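Local coordinates for phosphoserine aminotransferase (Bacillus alcalophilus, PDB 1W23), which catalyses the reversible, pyridoxal-phosphate-dependent transfer of an amino group between glutamate and 3-phosphohydroxypyruvate, the second step of serine biosynthesis from 3-phosphoglycerate, at residues V4-N8 and A345-L349; M82-N86 and M223-H229; G188-A192 and T204-K209; Q311-A316 and L352-F356. All blocks are in the same frame, centred on the assembly; numbering follows the deposited sequence.

Contact 1. Residues V4-N8 and A345-L349; sequences VFNFN and ACIAL
F5 and F7 reach from the N-terminal strand and the loop just after it to the helix containing A345-L349, and the two rings present themselves to it differently. F5 offers a face: the CB of A348 sits over the ring, displaced toward its rim, 3.8 Å from the centroid in a CH-pi contact. F7 offers an edge. Its CZ lies 3.4 Å from the carbonyl O of A345, which stays near the plane of the ring; that same oxygen accepts the helical bond from L349 N. In both phenylalanines CG is anti to the carbonyl carbon (chi1 -52° in F5, -71° in F7), and both rings reach A345, whose CB is 3.9 Å from CZ of F7 and 4.1 Å from CD2 of F5. L349 CB also approaches F7 obliquely, 3.9 Å from CZ. N6, between the two phenylalanines in sequence, turns away and takes N8 N on its OD1 in an Asx turn. Strand 5-6 pairs in parallel with strand 321-322, whose F321 meets F5, F7, A348 and L349; helix 259-279 packs against C346 and L349, and N8 ND2 bonds to the backbone O of E38 of the second subunit.

Contact 2. Residues M82-N86 and M223-H229; sequences MLPMN and MLQYATH
Helix 82-86 faces a chain that passes from a 3-10 turn through Q225, the N-cap position, into the helix starting at Y226, with M82 and L224 only 6.1 Å apart at their CA atoms. The side-chain amide of N86 bridges the two backbones. Its ND2 gives one nearly straight bond to L224 O (2.8 Å, 167°), lying in the carbonyl plane, and a second to M82 O one turn back in its own helix. Its OD1 accepts from Y226 N at 3.0 Å, the donor standing above the carbonyl plane, and a water that accepts from A227 N probably also donates to it. With both ends engaged, the amide has little freedom to flip. A leucine in its place would probably leave L224 O and the first amide of the new helix without these partners. M82, in the conformer described, extends from a CG anti to its backbone N (chi1 -166°) and runs across the Y226 ring: CE lies over the face, 3.9 Å from the centroid, while SD makes an oblique Met-aromatic contact. One conformer of M85 brings SD to 3.9 Å from L224 CD1. The hydroxyl of Y226 bonds to Q79 OE1, earlier on the same helix as M82. Strand 67-72 backs M82, Y226 and H229, strand 142-148 covers L83, helix 210-213 packs on N86 and Y226, and L224 meets L224 of the second subunit.

Contact 3. Residues G188-A192 and T204-K209; sequences GMIYA and TVVIVK
M189 and Y191 pack beside V206 and V208 on one face of an antiparallel hairpin, with I190, A192, V205 and I207 on the other. The two strands run 178° apart, and their tight part is the backbone. I190 and I207 form a hydrogen-bonded pair with both bonds short, I207 N to I190 O being 2.8 Å; A192 and V205 repeat the pattern, though their bonds are more bent, 141° from A192 N to V205 O. In the alternate, non-hydrogen-bonded pairs the chains draw closer, and CA-H...O contacts join in, as between Y191 CA and V205 O at 3.2 Å. Side chains meet more lightly. In the conformers described, M189 lies alongside V208; its extended chi1 (-178°) and chi2 bring SD to 3.9 Å from CG1 of V206, and the bend at chi3 then directs CE. Across the other face, I190 and I207 approach only to 4.4 Å between their CB atoms. The Y191 ring leads away from V206 toward helix 75-87, and its OH bonds to H146. At the far end only K209 is partly exposed: its N still bonds to G188 O at 3.0 Å, but the lysine chain departs, and NZ forms a salt bridge with D66. Cohesion therefore rests on main-chain polarity satisfied inside a buried sheet, with largely apolar side chains on both faces and the lysine charge at the strand end. Such chemistry suits the centre of the large domain of a fold-type I aminotransferase, where the T204 side chain lies about 5 Å from pyridoxal phosphate.

Contact 4. Residues Q311-A316 and L352-F356; sequences QFLAKA and LMIQF
F312 and F356 form the centre of this helix-helix contact, in a T-shaped pair. The edge of the F312 ring, led by CD1, points at the face of F356; the centroids are 5.5 Å apart and the planes meet at 77°. The face of F356 also receives the backbone of F312, whose CA stands over the ring toward its rim, 4.0 Å from the centroid, in a CH-pi contact. At the rim of F356, Q311 CB lies near the ring plane, 3.9 Å from CZ. With CG anti to its backbone N (chi1 174°), the F312 ring comes to rest against L352 and M353: CE1 is 3.8 Å from CD2 of L352, and CZ equally close to CG of M353. That CD2 methyl of L352 also meets CB of A316, at 3.6 Å, closing the contact one turn on from F312. An alanine at F356 would probably open a gap beside F312, leaving its CA and the edge of its ring without the aromatic face they rest on. Farther out, the aliphatic part of K315 passes L352 and F356 while its NZ pairs with E318 in a salt bridge. L303 packs against both aromatic rings, C333 supports F312, and F321 covers A316 and L352; M353 is backed by helix 259-279. The short helical segments cross at 129° with axes 11.0 Å apart, a wide separation spanned by large aromatic and aliphatic side chains. This is helix-helix packing in the C-terminal small domain of a fold-type I aminotransferase, away from the cofactor site.

Overall arrangement
The four contacts fall into two groups on opposite sides of the chain's centre. Contacts 2 and 3, with centres about 12 Å apart, touch directly: in the conformer described, Y226 OH lies 3.4 Å from M189 CE, so the packing around helix 75-87 continues into the hairpin. Both lie near bound pyridoxal phosphate, the side chain of M223 about 6 Å from one molecule. Contacts 1 and 4, also about 12 Å apart between centres, share helix 343-359, and F321 lies against both. The side chain of F7 is about 12 Å from that of K196, the cofactor-attachment lysine, not linked here. Contacts 2 and 4 lie farthest apart, about 46 Å between centres. Contacts 1 and 2 each touch the second subunit.

Contact 1. Residues V4-N8 and A345-L349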
loop_
_atom_site.group_PDB
_atom_site.type_symbol
_atom_site.label_atom_id
_atom_site.label_comp_id
_atom_site.label_asym_id
_atom_site.label_seq_id
_atom_site.Cartn_x
_atom_site.Cartn_y
_atom_site.Cartn_z
ATOM N N VAL A 4 -29.016 1.721 3.384
ATOM C CA VAL A 4 -27.884 1.364 2.511
ATOM C C VAL A 4 -27.468 -0.072 2.787
ATOM O O VAL A 4 -27.251 -0.445 3.927
ATOM C CB VAL A 4 -26.712 2.326 2.740
ATOM C CG1 VAL A 4 -25.507 1.863 1.949
ATOM C CG2 VAL A 4 -27.146 3.719 2.343
ATOM N N PHE A 5 -27.344 -0.867 1.737
ATOM C CA PHE A 5 -26.929 -2.277 1.847
ATOM C C PHE A 5 -25.659 -2.431 1.013
ATOM O O PHE A 5 -25.690 -2.290 -0.210
ATOM C CB PHE A 5 -28.031 -3.204 1.351
ATOM C CG PHE A 5 -29.368 -2.923 1.996
ATOM C CD1 PHE A 5 -30.384 -2.287 1.294
ATOM C CD2 PHE A 5 -29.590 -3.303 3.311
ATOM C CE1 PHE A 5 -31.606 -2.010 1.836
ATOM C CE2 PHE A 5 -30.833 -3.039 3.880
ATOM C CZ PHE A 5 -31.805 -2.396 3.135
ATOM N N ASN A 6 -24.543 -2.720 1.661
ATOM C CA ASN A 6 -23.228 -2.696 1.014
ATOM C C ASN A 6 -22.788 -4.085 0.540
ATOM O O ASN A 6 -22.226 -4.877 1.307
ATOM C CB ASN A 6 -22.190 -2.105 1.944
ATOM C CG ASN A 6 -20.839 -1.927 1.257
ATOM O OD1 ASN A 6 -20.707 -2.261 0.087
ATOM N ND2 ASN A 6 -19.866 -1.427 2.026
ATOM N N PHE A 7 -23.042 -4.357 -0.731
ATOM C CA PHE A 7 -22.636 -5.577 -1.422
ATOM C C PHE A 7 -21.431 -5.348 -2.330
ATOM O O PHE A 7 -21.191 -6.109 -3.270
ATOM C CB PHE A 7 -23.813 -6.146 -2.222
ATOM C CG PHE A 7 -24.907 -6.754 -1.378
ATOM C CD1 PHE A 7 -26.016 -6.041 -0.985
ATOM C CD2 PHE A 7 -24.830 -8.079 -0.954
ATOM C CE1 PHE A 7 -27.013 -6.615 -0.227
ATOM C CE2 PHE A 7 -25.835 -8.663 -0.203
ATOM C CZ PHE A 7 -26.924 -7.922 0.172
ATOM N N ASN A 8 -20.610 -4.359 -2.011
ATOM C CA ASN A 8 -19.410 -4.100 -2.809
ATOM C C ASN A 8 -18.461 -5.295 -2.824
ATOM O O ASN A 8 -18.269 -6.012 -1.822
ATOM C CB ASN A 8 -18.662 -2.869 -2.240
ATOM C CG ASN A 8 -19.204 -1.574 -2.759
ATOM O OD1 ASN A 8 -19.734 -1.504 -3.871
ATOM N ND2 ASN A 8 -19.048 -0.508 -1.984
ATOM N N ALA A 345 -28.785 -7.470 5.523
ATOM C CA ALA A 345 -28.643 -7.021 4.130
ATOM C C ALA A 345 -29.090 -8.129 3.173
ATOM O O ALA A 345 -29.672 -7.855 2.120
ATOM C CB ALA A 345 -27.238 -6.576 3.851
ATOM N N CYS A 346 -28.763 -9.380 3.518
ATOM C CA CYS A 346 -29.159 -10.515 2.711
ATOM C C CYS A 346 -30.678 -10.700 2.746
ATOM O O CYS A 346 -31.275 -11.022 1.707
ATOM C CB CYS A 346 -28.412 -11.762 3.191
ATOM S SG CYS A 346 -26.609 -11.645 2.967
ATOM N N ILE A 347 -31.285 -10.554 3.927
ATOM C CA ILE A 347 -32.759 -10.588 4.011
ATOM C C ILE A 347 -33.340 -9.500 3.145
ATOM O O ILE A 347 -34.331 -9.740 2.426
ATOM C CB ILE A 347 -33.169 -10.479 5.474
ATOM C CG1 ILE A 347 -32.667 -11.650 6.335
ATOM C CG2 ILE A 347 -34.686 -10.270 5.571
ATOM C CD1 ILE A 347 -32.779 -11.534 7.842
ATOM N N ALA A 348 -32.802 -8.276 3.177
ATOM C CA ALA A 348 -33.309 -7.176 2.371
ATOM C C ALA A 348 -33.193 -7.512 0.865
ATOM O O ALA A 348 -34.104 -7.220 0.078
ATOM C CB ALA A 348 -32.617 -5.865 2.711
ATOM N N LEU A 349 -32.054 -8.105 0.465
ATOM C CA LEU A 349 -31.881 -8.502 -0.929
ATOM C C LEU A 349 -32.931 -9.530 -1.339
ATOM O O LEU A 349 -33.513 -9.416 -2.437
ATOM C CB LEU A 349 -30.455 -8.979 -1.169
ATOM C CG LEU A 349 -30.165 -9.458 -2.602
ATOM C CD1 LEU A 349 -30.377 -8.350 -3.607
ATOM C CD2 LEU A 349 -28.740 -9.976 -2.705
#

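Contact 2. Residues M82-N86 and M223-H229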
loop_
_atom_site.group_PDB
_atom_site.type_symbol
_atom_site.label_atom_id
_atom_site.label_comp_id
_atom_site.label_asym_id
_atom_site.label_seq_id
_atom_site.Cartn_x
_atom_site.Cartn_y
_atom_site.Cartn_z
ATOM N N MET A 82 5.425 -11.792 -8.214
ATOM C CA MET A 82 6.423 -12.105 -7.214
ATOM C C MET A 82 6.569 -13.594 -7.022
ATOM O O MET A 82 7.669 -14.097 -6.839
ATOM C CB MET A 82 6.075 -11.314 -5.943
ATOM C CG MET A 82 7.172 -11.267 -4.929
ATOM S SD MET A 82 6.730 -10.181 -3.577
ATOM C CE MET A 82 7.988 -10.480 -2.365
ATOM N N LEU A 83 5.464 -14.337 -7.078
ATOM C CA LEU A 83 5.534 -15.804 -6.890
ATOM C C LEU A 83 6.419 -16.464 -7.924
ATOM O O LEU A 83 7.432 -17.098 -7.572
ATOM C CB LEU A 83 4.109 -16.377 -6.834
ATOM C CG LEU A 83 4.021 -17.929 -7.152
ATOM C CD1 LEU A 83 4.603 -18.696 -6.015
ATOM C CD2 LEU A 83 2.609 -18.355 -7.498
ATOM N N PRO A 84 6.160 -16.315 -9.243
ATOM C CA PRO A 84 7.085 -16.956 -10.213
ATOM C C PRO A 84 8.472 -16.349 -10.180
ATOM O O PRO A 84 9.457 -17.042 -10.416
ATOM C CB PRO A 84 6.355 -16.775 -11.541
ATOM C CG PRO A 84 5.397 -15.612 -11.325
ATOM C CD PRO A 84 4.966 -15.803 -9.913
ATOM N N MET A 85 8.606 -15.055 -9.877
ATOM C CA MET A 85 9.978 -14.495 -9.781
ATOM C C MET A 85 10.827 -15.218 -8.748
ATOM O O MET A 85 12.018 -15.361 -8.894
ATOM C CB MET A 85 10.015 -13.053 -9.263
ATOM C CG MET A 85 9.706 -12.061 -10.339
ATOM S SD MET A 85 9.802 -10.409 -9.659
ATOM C CE MET A 85 9.393 -9.459 -11.116
ATOM N N ASN A 86 10.213 -15.708 -7.679
ATOM C CA ASN A 86 10.919 -16.399 -6.639
ATOM C C ASN A 86 10.991 -17.889 -6.828
ATOM O O ASN A 86 12.006 -18.461 -6.433
ATOM C CB ASN A 86 10.312 -16.065 -5.255
ATOM C CG ASN A 86 10.679 -14.685 -4.757
ATOM O OD1 ASN A 86 11.553 -14.541 -3.886
ATOM N ND2 ASN A 86 10.050 -13.636 -5.313
ATOM N N MET A 223 13.288 -5.710 -3.112
ATOM C CA MET A 223 11.882 -5.590 -2.654
ATOM C C MET A 223 11.049 -6.752 -3.165
ATOM O O MET A 223 9.959 -6.971 -2.602
ATOM C CB MET A 223 11.252 -4.274 -3.136
ATOM C CG MET A 223 11.531 -3.053 -2.260
ATOM S SD MET A 223 10.755 -3.169 -0.622
ATOM C CE MET A 223 9.024 -2.976 -1.016
ATOM N N LEU A 224 11.478 -7.473 -4.196
ATOM C CA LEU A 224 10.708 -8.536 -4.832
ATOM C C LEU A 224 11.108 -9.924 -4.356
ATOM O O LEU A 224 10.514 -10.900 -4.854
ATOM C CB LEU A 224 10.744 -8.418 -6.350
ATOM C CG LEU A 224 10.015 -7.147 -6.873
ATOM C CD1 LEU A 224 10.430 -6.810 -8.280
ATOM C CD2 LEU A 224 8.511 -7.379 -6.772
ATOM N N GLN A 225 12.043 -10.035 -3.444
ATOM C CA GLN A 225 12.419 -11.309 -2.789
ATOM C C GLN A 225 11.563 -11.581 -1.593
ATOM O O GLN A 225 11.522 -10.739 -0.701
ATOM C CB GLN A 225 13.907 -11.306 -2.353
ATOM C CG GLN A 225 14.852 -11.127 -3.490
ATOM C CD GLN A 225 16.231 -11.505 -3.182
ATOM O OE1 GLN A 225 16.503 -12.059 -2.116
ATOM N NE2 GLN A 225 17.058 -11.208 -4.140
ATOM N N TYR A 226 10.928 -12.747 -1.515
ATOM C CA TYR A 226 10.272 -13.075 -0.230
ATOM C C TYR A 226 11.278 -13.066 0.926
ATOM O O TYR A 226 10.921 -12.658 2.040
ATOM C CB TYR A 226 9.510 -14.405 -0.247
ATOM C CG TYR A 226 8.323 -14.347 -1.173
ATOM C CD1 TYR A 226 8.337 -14.946 -2.407
ATOM C CD2 TYR A 226 7.167 -13.667 -0.815
ATOM C CE1 TYR A 226 7.249 -14.883 -3.259
ATOM C CE2 TYR A 226 6.079 -13.577 -1.678
ATOM C CZ TYR A 226 6.116 -14.200 -2.913
ATOM O OH TYR A 226 5.082 -14.138 -3.785
ATOM N N ALA A 227 12.516 -13.514 0.677
ATOM C CA ALA A 227 13.515 -13.574 1.737
ATOM C C ALA A 227 13.715 -12.221 2.385
ATOM O O ALA A 227 13.940 -12.163 3.634
ATOM C CB ALA A 227 14.821 -14.153 1.167
ATOM N N THR A 228 13.663 -11.120 1.674
ATOM C CA THR A 228 13.838 -9.780 2.249
ATOM C C THR A 228 12.830 -9.544 3.331
ATOM O O THR A 228 13.145 -9.037 4.427
ATOM C CB THR A 228 13.691 -8.726 1.119
ATOM O OG1 THR A 228 14.745 -8.922 0.172
ATOM C CG2 THR A 228 13.728 -7.314 1.651
ATOM N N HIS A 229 11.581 -9.872 3.012
ATOM C CA HIS A 229 10.474 -9.589 3.911
ATOM C C HIS A 229 10.402 -10.596 5.064
ATOM O O HIS A 229 10.024 -10.248 6.181
ATOM C CB HIS A 229 9.159 -9.536 3.108
ATOM C CG HIS A 229 9.278 -8.488 2.028
ATOM N ND1 HIS A 229 9.270 -7.134 2.349
ATOM C CD2 HIS A 229 9.467 -8.633 0.685
ATOM C CE1 HIS A 229 9.426 -6.485 1.201
ATOM N NE2 HIS A 229 9.534 -7.343 0.178
HETATM O O HOH W 1 13.334 -14.882 -1.687
#

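Contact 3. Residues G188-A192 and T204-K209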
loop_
_atom_site.group_PDB
_atom_site.type_symbol
_atom_site.label_atom_id
_atom_site.label_comp_id
_atom_site.label_asym_id
_atom_site.label_seq_id
_atom_site.Cartn_x
_atom_site.Cartn_y
_atom_site.Cartn_z
ATOM N N GLY A 188 2.025 -24.530 0.379
ATOM C CA GLY A 188 3.299 -23.865 0.518
ATOM C C GLY A 188 3.204 -22.368 0.717
ATOM O O GLY A 188 4.048 -21.757 1.379
ATOM N N MET A 189 2.166 -21.781 0.107
ATOM C CA MET A 189 1.949 -20.333 0.222
ATOM C C MET A 189 0.491 -20.036 -0.027
ATOM O O MET A 189 -0.133 -20.625 -0.956
ATOM C CB MET A 189 2.867 -19.609 -0.757
ATOM C CG MET A 189 2.743 -18.103 -0.665
ATOM S SD MET A 189 3.915 -17.231 -1.710
ATOM C CE MET A 189 2.679 -16.344 -2.686
ATOM N N ILE A 190 -0.056 -19.110 0.717
ATOM C CA ILE A 190 -1.394 -18.530 0.542
ATOM C C ILE A 190 -1.245 -17.026 0.484
ATOM O O ILE A 190 -0.477 -16.461 1.278
ATOM C CB ILE A 190 -2.278 -18.903 1.748
ATOM C CG1 ILE A 190 -2.544 -20.402 1.805
ATOM C CG2 ILE A 190 -3.505 -18.056 1.789
ATOM C CD1 ILE A 190 -3.058 -20.859 3.121
ATOM N N TYR A 191 -1.929 -16.352 -0.437
ATOM C CA TYR A 191 -1.907 -14.902 -0.432
ATOM C C TYR A 191 -3.310 -14.361 -0.637
ATOM O O TYR A 191 -4.208 -14.995 -1.226
ATOM C CB TYR A 191 -0.959 -14.335 -1.475
ATOM C CG TYR A 191 -1.232 -14.672 -2.895
ATOM C CD1 TYR A 191 -1.891 -13.812 -3.753
ATOM C CD2 TYR A 191 -0.787 -15.879 -3.477
ATOM C CE1 TYR A 191 -2.145 -14.092 -5.085
ATOM C CE2 TYR A 191 -1.013 -16.165 -4.808
ATOM C CZ TYR A 191 -1.703 -15.278 -5.613
ATOM O OH TYR A 191 -1.909 -15.518 -6.962
ATOM N N ALA A 192 -3.509 -13.112 -0.167
ATOM C CA ALA A 192 -4.809 -12.481 -0.255
ATOM C C ALA A 192 -4.648 -10.974 -0.072
ATOM O O ALA A 192 -4.117 -10.532 0.947
ATOM C CB ALA A 192 -5.729 -12.934 0.900
ATOM N N THR A 204 -1.472 -6.760 1.647
ATOM C CA THR A 204 -1.657 -8.113 1.137
ATOM C C THR A 204 -1.040 -9.042 2.157
ATOM O O THR A 204 0.125 -8.877 2.574
ATOM C CB THR A 204 -0.986 -8.253 -0.233
ATOM O OG1 THR A 204 -1.565 -7.289 -1.138
ATOM C CG2 THR A 204 -1.191 -9.612 -0.847
ATOM N N VAL A 205 -1.817 -10.025 2.614
ATOM C CA VAL A 205 -1.339 -11.054 3.547
ATOM C C VAL A 205 -0.764 -12.216 2.761
ATOM O O VAL A 205 -1.389 -12.730 1.825
ATOM C CB VAL A 205 -2.492 -11.529 4.457
ATOM C CG1 VAL A 205 -2.075 -12.715 5.305
ATOM C CG2 VAL A 205 -3.008 -10.371 5.291
ATOM N N VAL A 206 0.464 -12.604 3.083
ATOM C CA VAL A 206 1.113 -13.728 2.468
ATOM C C VAL A 206 1.572 -14.674 3.601
ATOM O O VAL A 206 2.374 -14.285 4.430
ATOM C CB VAL A 206 2.308 -13.315 1.594
ATOM C CG1 VAL A 206 2.908 -14.507 0.875
ATOM C CG2 VAL A 206 1.878 -12.234 0.585
ATOM N N ILE A 207 1.008 -15.902 3.597
ATOM C CA ILE A 207 1.369 -16.935 4.572
ATOM C C ILE A 207 2.269 -17.923 3.865
ATOM O O ILE A 207 1.843 -18.505 2.877
ATOM C CB ILE A 207 0.111 -17.590 5.160
ATOM C CG1 ILE A 207 -0.848 -16.609 5.826
ATOM C CG2 ILE A 207 0.527 -18.701 6.099
ATOM C CD1 ILE A 207 -2.268 -17.107 5.958
ATOM N N VAL A 208 3.508 -18.057 4.314
ATOM C CA VAL A 208 4.529 -18.763 3.579
ATOM C C VAL A 208 5.198 -19.823 4.450
ATOM O O VAL A 208 5.537 -19.582 5.616
ATOM C CB VAL A 208 5.711 -17.847 3.122
ATOM C CG1 VAL A 208 5.248 -16.780 2.182
ATOM C CG2 VAL A 208 6.457 -17.169 4.279
ATOM N N LYS A 209 5.398 -21.001 3.897
ATOM C CA LYS A 209 6.207 -22.028 4.550
ATOM C C LYS A 209 7.649 -21.530 4.485
ATOM O O LYS A 209 8.206 -21.338 3.405
ATOM C CB LYS A 209 6.024 -23.370 3.850
ATOM C CG LYS A 209 6.630 -24.532 4.634
ATOM C CD LYS A 209 6.132 -25.859 4.031
ATOM C CE LYS A 209 6.731 -27.078 4.769
ATOM N NZ LYS A 209 5.723 -27.469 5.801
#

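Contact 4. Residues Q311-A316 and L352-F356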
loop_
_atom_site.group_PDB
_atom_site.type_symbol
_atom_site.label_atom_id
_atom_site.label_comp_id
_atom_site.label_asym_id
_atom_site.label_seq_id
_atom_site.Cartn_x
_atom_site.Cartn_y
_atom_site.Cartn_z
ATOM N N GLN A 311 -33.240 -3.402 -15.391
ATOM C CA GLN A 311 -34.340 -2.915 -14.592
ATOM C C GLN A 311 -34.159 -3.322 -13.139
ATOM O O GLN A 311 -34.383 -2.503 -12.218
ATOM C CB GLN A 311 -35.657 -3.435 -15.164
ATOM C CG GLN A 311 -36.027 -2.801 -16.492
ATOM C CD GLN A 311 -37.102 -3.614 -17.218
ATOM O OE1 GLN A 311 -37.701 -4.547 -16.694
ATOM N NE2 GLN A 311 -37.304 -3.203 -18.470
ATOM N N PHE A 312 -33.760 -4.568 -12.906
ATOM C CA PHE A 312 -33.500 -5.037 -11.513
ATOM C C PHE A 312 -32.405 -4.239 -10.869
ATOM O O PHE A 312 -32.523 -3.800 -9.737
ATOM C CB PHE A 312 -33.166 -6.549 -11.589
ATOM C CG PHE A 312 -32.736 -7.082 -10.236
ATOM C CD1 PHE A 312 -33.634 -7.315 -9.226
ATOM C CD2 PHE A 312 -31.404 -7.328 -10.005
ATOM C CE1 PHE A 312 -33.192 -7.777 -7.976
ATOM C CE2 PHE A 312 -30.988 -7.773 -8.768
ATOM C CZ PHE A 312 -31.869 -7.988 -7.744
ATOM N N LEU A 313 -31.268 -4.078 -11.575
ATOM C CA LEU A 313 -30.126 -3.371 -10.977
ATOM C C LEU A 313 -30.473 -1.910 -10.704
ATOM O O LEU A 313 -30.052 -1.316 -9.703
ATOM C CB LEU A 313 -28.886 -3.507 -11.853
ATOM C CG LEU A 313 -28.275 -4.922 -11.850
ATOM C CD1 LEU A 313 -27.252 -5.041 -12.964
ATOM C CD2 LEU A 313 -27.675 -5.244 -10.481
ATOM N N ALA A 314 -31.299 -1.290 -11.574
ATOM C CA ALA A 314 -31.732 0.079 -11.337
ATOM C C ALA A 314 -32.648 0.177 -10.116
ATOM O O ALA A 314 -32.507 1.117 -9.335
ATOM C CB ALA A 314 -32.426 0.665 -12.588
ATOM N N LYS A 315 -33.519 -0.777 -9.951
ATOM C CA LYS A 315 -34.400 -0.782 -8.790
ATOM C C LYS A 315 -33.582 -0.989 -7.542
ATOM O O LYS A 315 -33.804 -0.354 -6.501
ATOM C CB LYS A 315 -35.463 -1.885 -8.950
ATOM C CG LYS A 315 -36.449 -1.961 -7.822
ATOM C CD LYS A 315 -37.302 -0.726 -7.768
ATOM C CE LYS A 315 -38.323 -0.899 -6.662
ATOM N NZ LYS A 315 -39.051 0.380 -6.409
ATOM N N ALA A 316 -32.621 -1.908 -7.593
ATOM C CA ALA A 316 -31.761 -2.168 -6.434
ATOM C C ALA A 316 -31.041 -0.879 -6.033
ATOM O O ALA A 316 -30.987 -0.514 -4.858
ATOM C CB ALA A 316 -30.780 -3.275 -6.773
ATOM N N LEU A 352 -36.187 -7.670 -1.917
ATOM C CA LEU A 352 -36.135 -6.956 -3.187
ATOM C C LEU A 352 -36.359 -7.910 -4.339
ATOM O O LEU A 352 -37.125 -7.627 -5.273
ATOM C CB LEU A 352 -34.760 -6.290 -3.318
ATOM C CG LEU A 352 -34.429 -5.594 -4.638
ATOM C CD1 LEU A 352 -34.823 -4.130 -4.617
ATOM C CD2 LEU A 352 -32.937 -5.544 -4.952
ATOM N N MET A 353 -35.650 -9.032 -4.306
ATOM C CA MET A 353 -35.730 -10.012 -5.384
ATOM C C MET A 353 -37.138 -10.596 -5.530
ATOM O O MET A 353 -37.658 -10.785 -6.658
ATOM C CB MET A 353 -34.704 -11.128 -5.190
ATOM C CG MET A 353 -33.272 -10.650 -5.426
ATOM S SD MET A 353 -31.973 -11.804 -4.991
ATOM C CE MET A 353 -32.089 -13.007 -6.358
ATOM N N ILE A 354 -37.777 -10.920 -4.418
ATOM C CA ILE A 354 -39.132 -11.488 -4.463
ATOM C C ILE A 354 -40.097 -10.459 -5.014
ATOM O O ILE A 354 -40.917 -10.748 -5.883
ATOM C CB ILE A 354 -39.551 -12.015 -3.085
ATOM C CG1 ILE A 354 -38.732 -13.242 -2.702
ATOM C CG2 ILE A 354 -41.071 -12.329 -3.064
ATOM C CD1 ILE A 354 -38.890 -13.672 -1.279
ATOM N N GLN A 355 -40.008 -9.230 -4.513
ATOM C CA GLN A 355 -40.923 -8.185 -4.964
ATOM C C GLN A 355 -40.732 -7.883 -6.442
ATOM O O GLN A 355 -41.717 -7.718 -7.182
ATOM C CB GLN A 355 -40.765 -6.928 -4.078
ATOM C CG GLN A 355 -41.657 -5.741 -4.494
ATOM C CD GLN A 355 -41.371 -4.449 -3.730
ATOM O OE1 GLN A 355 -41.204 -4.386 -2.505
ATOM N NE2 GLN A 355 -41.248 -3.347 -4.449
ATOM N N PHE A 356 -39.493 -7.833 -6.900
ATOM C CA PHE A 356 -39.252 -7.506 -8.331
ATOM C C PHE A 356 -39.836 -8.596 -9.205
ATOM O O PHE A 356 -40.458 -8.325 -10.236
ATOM C CB PHE A 356 -37.745 -7.302 -8.556
ATOM C CG PHE A 356 -37.450 -6.795 -9.948
ATOM C CD1 PHE A 356 -37.478 -5.432 -10.203
ATOM C CD2 PHE A 356 -37.186 -7.695 -10.959
ATOM C CE1 PHE A 356 -37.283 -5.009 -11.505
ATOM C CE2 PHE A 356 -36.963 -7.256 -12.259
ATOM C CZ PHE A 356 -37.008 -5.915 -12.536
#